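Local coordinates for protein 1-deoxy-D-xylulose 5-phosphate reductoisomerase (Zymomonas mobilis, PDB 1R0K) that catalyses the NADPH-dependent rearrangement and reduction of 1-deoxy-D-xylulose 5-phosphate to 2-C-methyl-D-erythritol 4-phosphate, using a divalent metal ion, at residues 57-61 with 62-66; 189-192 with 193-197. One frame throughout, in Å; residues are numbered along the deposited sequence.

Both contacts are local turns that lead straight into a helix, but they belong to different parts of the enzyme. Contact 1 lies in the NADPH-binding Rossmann domain, where strand 56-59 turns into helix 65-72. Contact 2 follows helix 185-188, in the part of the chain that carries most of the predicted substrate-binding residues, and starts the short helix 193-196. Their centres are about 36 Å apart, and their nearest atoms about 24 Å. Contact 1 borders the predicted NADPH site: the Asp61 side chain comes within about 3 Å of that of Arg40. Contact 2 stands further from the predicted substrate residues, with the Ala196 side chain about 9 Å from that of Ser212 and about 10 Å from that of His199.

Contact 1 of 2, residues 57-61 with 62-66; sequences AVIAD and PSLYN
The carboxylate of Asp61 meets Ser63 through a shared water, water 1, which donates to OD2 at 2.6 Å and also bonds to Ser63 OG. The motif is the strand-to-helix turn of a beta-alpha-beta unit in the Rossmann domain. Strand 56-59 ends here, a short 3-10 segment follows, and helix 65-72 begins with Leu64 as its N-cap. OD2 has a further partner in Arg40, a predicted NADPH-binding residue, through a salt bridge to NH1. The water and Arg40 are likely to limit the turning of the carboxylate. Asp61 OD1 lies 2.8 Å from Ser63 N, consistent with an Asx turn, but OD1 is crowded in the model and the bond is doubtful. Asp61 CG is anti to the backbone N (chi1 -162°), which places the group beside the carbonyl carbon and so near the start of 62-66. Behind the polar turn, Ile59 and Leu64 cross at about a right angle. Ile59 CG1 meets Leu64 CB at 3.9 Å, and both side chains also touch Val42 of helix 42-51. The other branch of Ile59, CG2, lies 4.1 Å from Tyr65 N and so packs against the first turn of the helix. With an alanine here, both of these contacts are lost, and a gap would probably open between the strand end and Leu64. Leu64 CG also reaches Asp61 CB at 3.9 Å. The backbone closes the turn with Leu64 N donating to Asp61 O at 2.9 Å.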
loop_
_atom_site.group_PDB
_atom_site.type_symbol
_atom_site.label_atom_id
_atom_site.label_comp_id
_atom_site.label_asym_id
_atom_site.label_seq_id
_atom_site.Cartn_x
_atom_site.Cartn_y
_atom_site.Cartn_z
ATOM N N ALA B 57 -30.617 -23.809 -2.133
ATOM C CA ALA B 57 -29.754 -24.083 -0.991
ATOM C C ALA B 57 -29.298 -25.528 -1.122
ATOM O O ALA B 57 -30.109 -26.430 -1.331
ATOM C CB ALA B 57 -30.517 -23.888 0.311
ATOM N N VAL B 58 -27.998 -25.757 -0.998
ATOM C CA VAL B 58 -27.479 -27.106 -1.129
ATOM C C VAL B 58 -26.727 -27.561 0.102
ATOM O O VAL B 58 -25.825 -26.876 0.583
ATOM C CB VAL B 58 -26.535 -27.223 -2.342
ATOM C CG1 VAL B 58 -26.148 -28.677 -2.564
ATOM C CG2 VAL B 58 -27.201 -26.659 -3.581
ATOM N N ILE B 59 -27.116 -28.718 0.625
ATOM C CA ILE B 59 -26.433 -29.281 1.774
ATOM C C ILE B 59 -25.552 -30.391 1.193
ATOM O O ILE B 59 -26.037 -31.292 0.512
ATOM C CB ILE B 59 -27.444 -29.835 2.814
ATOM C CG1 ILE B 59 -26.712 -30.183 4.111
ATOM C CG2 ILE B 59 -28.191 -31.037 2.249
ATOM C CD1 ILE B 59 -26.130 -28.979 4.814
ATOM N N ALA B 60 -24.250 -30.299 1.435
ATOM C CA ALA B 60 -23.293 -31.265 0.907
ATOM C C ALA B 60 -23.585 -32.712 1.284
ATOM O O ALA B 60 -23.502 -33.611 0.449
ATOM C CB ALA B 60 -21.884 -30.889 1.354
ATOM N N ASP B 61 -23.919 -32.930 2.548
ATOM C CA ASP B 61 -24.201 -34.266 3.047
ATOM C C ASP B 61 -25.554 -34.779 2.550
ATOM O O ASP B 61 -26.603 -34.270 2.945
ATOM C CB ASP B 61 -24.176 -34.243 4.575
ATOM C CG ASP B 61 -24.013 -35.616 5.172
ATOM O OD1 ASP B 61 -24.852 -36.491 4.870
ATOM O OD2 ASP B 61 -23.045 -35.819 5.939
ATOM N N PRO B 62 -25.549 -35.802 1.678
ATOM C CA PRO B 62 -26.806 -36.346 1.154
ATOM C C PRO B 62 -27.732 -36.815 2.268
ATOM O O PRO B 62 -28.953 -36.767 2.136
ATOM C CB PRO B 62 -26.341 -37.506 0.273
ATOM C CG PRO B 62 -24.988 -37.069 -0.176
ATOM C CD PRO B 62 -24.395 -36.505 1.094
ATOM N N SER B 63 -27.136 -37.263 3.368
ATOM C CA SER B 63 -27.885 -37.764 4.516
ATOM C C SER B 63 -28.771 -36.695 5.145
ATOM O O SER B 63 -29.720 -37.008 5.861
ATOM C CB SER B 63 -26.917 -38.293 5.581
ATOM O OG SER B 63 -25.918 -39.126 5.010
ATOM N N LEU B 64 -28.464 -35.431 4.875
ATOM C CA LEU B 64 -29.230 -34.336 5.456
ATOM C C LEU B 64 -30.236 -33.692 4.508
ATOM O O LEU B 64 -30.853 -32.687 4.855
ATOM C CB LEU B 64 -28.273 -33.260 5.986
ATOM C CG LEU B 64 -27.217 -33.714 7.003
ATOM C CD1 LEU B 64 -26.347 -32.531 7.400
ATOM C CD2 LEU B 64 -27.897 -34.307 8.231
ATOM N N TYR B 65 -30.415 -34.269 3.324
ATOM C CA TYR B 65 -31.347 -33.696 2.357
ATOM C C TYR B 65 -32.756 -33.483 2.901
ATOM O O TYR B 65 -33.363 -32.441 2.656
ATOM C CB TYR B 65 -31.421 -34.559 1.096
ATOM C CG TYR B 65 -32.347 -33.987 0.043
ATOM C CD1 TYR B 65 -32.124 -32.718 -0.494
ATOM C CD2 TYR B 65 -33.450 -34.707 -0.408
ATOM C CE1 TYR B 65 -32.979 -32.181 -1.456
ATOM C CE2 TYR B 65 -34.313 -34.179 -1.372
ATOM C CZ TYR B 65 -34.070 -32.917 -1.891
ATOM O OH TYR B 65 -34.919 -32.399 -2.846
ATOM N N ASN B 66 -33.279 -34.466 3.630
ATOM C CA ASN B 66 -34.624 -34.357 4.191
ATOM C C ASN B 66 -34.754 -33.191 5.160
ATOM O O ASN B 66 -35.718 -32.428 5.095
ATOM C CB ASN B 66 -35.025 -35.656 4.900
ATOM C CG ASN B 66 -35.338 -36.777 3.928
ATOM O OD1 ASN B 66 -36.113 -36.599 2.990
ATOM N ND2 ASN B 66 -34.742 -37.942 4.155
HETATM O O HOH W 1 -23.245 -38.308 6.649
#

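Contact 2 of 2, residues 189-192 with 193-197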
loop_
_atom_site.group_PDB
_atom_site.type_symbol
_atom_site.label_atom_id
_atom_site.label_comp_id
_atom_site.label_asym_id
_atom_site.label_seq_id
_atom_site.Cartn_x
_atom_site.Cartn_y
_atom_site.Cartn_z
ATOM N N ALA B 189 10.497 -30.290 20.138
ATOM C CA ALA B 189 10.494 -31.744 20.111
ATOM C C ALA B 189 9.542 -32.325 21.158
ATOM O O ALA B 189 8.968 -33.388 20.953
ATOM C CB ALA B 189 11.901 -32.268 20.347
ATOM N N THR B 190 9.367 -31.616 22.268
ATOM C CA THR B 190 8.512 -32.087 23.361
ATOM C C THR B 190 7.075 -31.578 23.339
ATOM O O THR B 190 6.263 -31.979 24.168
ATOM C CB THR B 190 9.087 -31.682 24.732
ATOM O OG1 THR B 190 8.832 -30.289 24.967
ATOM C CG2 THR B 190 10.581 -31.919 24.772
ATOM N N VAL B 191 6.754 -30.694 22.406
ATOM C CA VAL B 191 5.405 -30.146 22.348
ATOM C C VAL B 191 4.314 -31.213 22.222
ATOM O O VAL B 191 4.387 -32.099 21.367
ATOM C CB VAL B 191 5.286 -29.130 21.191
ATOM C CG1 VAL B 191 3.832 -28.706 21.001
ATOM C CG2 VAL B 191 6.147 -27.913 21.500
ATOM N N THR B 192 3.306 -31.124 23.088
ATOM C CA THR B 192 2.188 -32.070 23.078
ATOM C C THR B 192 1.022 -31.499 22.270
ATOM O O THR B 192 0.909 -30.283 22.097
ATOM C CB THR B 192 1.667 -32.365 24.508
ATOM O OG1 THR B 192 1.107 -31.173 25.066
ATOM C CG2 THR B 192 2.791 -32.859 25.403
ATOM N N PRO B 193 0.134 -32.373 21.764
ATOM C CA PRO B 193 -1.025 -31.944 20.973
ATOM C C PRO B 193 -1.904 -30.989 21.771
ATOM O O PRO B 193 -2.484 -30.054 21.224
ATOM C CB PRO B 193 -1.751 -33.256 20.679
ATOM C CG PRO B 193 -0.656 -34.276 20.719
ATOM C CD PRO B 193 0.158 -33.841 21.901
ATOM N N GLU B 194 -2.004 -31.242 23.071
ATOM C CA GLU B 194 -2.819 -30.406 23.942
ATOM C C GLU B 194 -2.301 -28.968 24.010
ATOM O O GLU B 194 -3.085 -28.017 24.030
ATOM C CB GLU B 194 -2.884 -31.017 25.350
ATOM C CG GLU B 194 -3.644 -32.337 25.401
ATOM C CD GLU B 194 -2.754 -33.560 25.233
ATOM O OE1 GLU B 194 -1.711 -33.471 24.551
ATOM O OE2 GLU B 194 -3.112 -34.625 25.781
ATOM N N ARG B 195 -0.982 -28.805 24.031
ATOM C CA ARG B 195 -0.407 -27.469 24.095
ATOM C C ARG B 195 -0.437 -26.780 22.738
ATOM O O ARG B 195 -0.781 -25.599 22.637
ATOM C CB ARG B 195 1.040 -27.526 24.592
ATOM C CG ARG B 195 1.463 -26.247 25.298
ATOM C CD ARG B 195 2.599 -25.505 24.616
ATOM N NE ARG B 195 3.901 -26.117 24.856
ATOM C CZ ARG B 195 5.038 -25.433 24.950
ATOM N NH1 ARG B 195 5.035 -24.115 24.834
ATOM N NH2 ARG B 195 6.186 -26.070 25.141
ATOM N N ALA B 196 -0.088 -27.532 21.697
ATOM C CA ALA B 196 -0.029 -27.009 20.332
ATOM C C ALA B 196 -1.325 -26.435 19.767
ATOM O O ALA B 196 -1.296 -25.507 18.961
ATOM C CB ALA B 196 0.495 -28.087 19.397
ATOM N N VAL B 197 -2.461 -26.978 20.178
ATOM C CA VAL B 197 -3.735 -26.496 19.656
ATOM C C VAL B 197 -4.296 -25.295 20.407
ATOM O O VAL B 197 -5.278 -24.693 19.969
ATOM C CB VAL B 197 -4.795 -27.611 19.662
ATOM C CG1 VAL B 197 -4.315 -28.781 18.816
ATOM C CG2 VAL B 197 -5.066 -28.063 21.087
HETATM O O HOH W 2 6.655 -28.903 25.932
HETATM O O HOH W 3 3.983 -29.537 25.552
#
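Thr192 O takes the straightest of the three bonds across the turn, from Ala196 N at 3.0 Å. The N-H points almost straight at the oxygen (170°). Arg195 N is shared more loosely. It gives a weak bond to Thr192 O at 3.1 Å and a weak capping bond to Thr192 OG1 at 3.3 Å. Thr192 OG1 sits between the backbone N and the carbonyl carbon (chi1 65°), and this turns the hydroxyl oxygen to the N-H that the helix start presents. Water carries the polar links further out. Water 3 accepts from Thr192 N at 3.0 Å and, weakly, from Arg195 NE. Water 2 joins Thr190 OG1 to Arg195 NH2. Both waters sit in the guanidinium plane, beside its N-H groups. Arg195 NH2 also forms a salt bridge with Glu187, so this end of Arg195 has more than one partner. A bend in the middle of the Glu194 chain brings OE1 to 3.6 Å from Thr192 CB, while OE2 forms a salt bridge with Lys339. Val191 supplies the apolar side. Its CG2 lies over one face of the Arg195 guanidinium, 4.1 Å from NH2, and the two side chains cross at about a right angle. Its CG1 packs on Ala196 CB at 3.8 Å. Ala196 also touches Ile210 of helix 206-214 and Phe336 of helix 321-337, which ties the short helix to two longer ones. Thr192 as N-cap, Pro193 in the first turn, and Val191 packed on Ala196 together make a capped helix start with a hydrophobic staple.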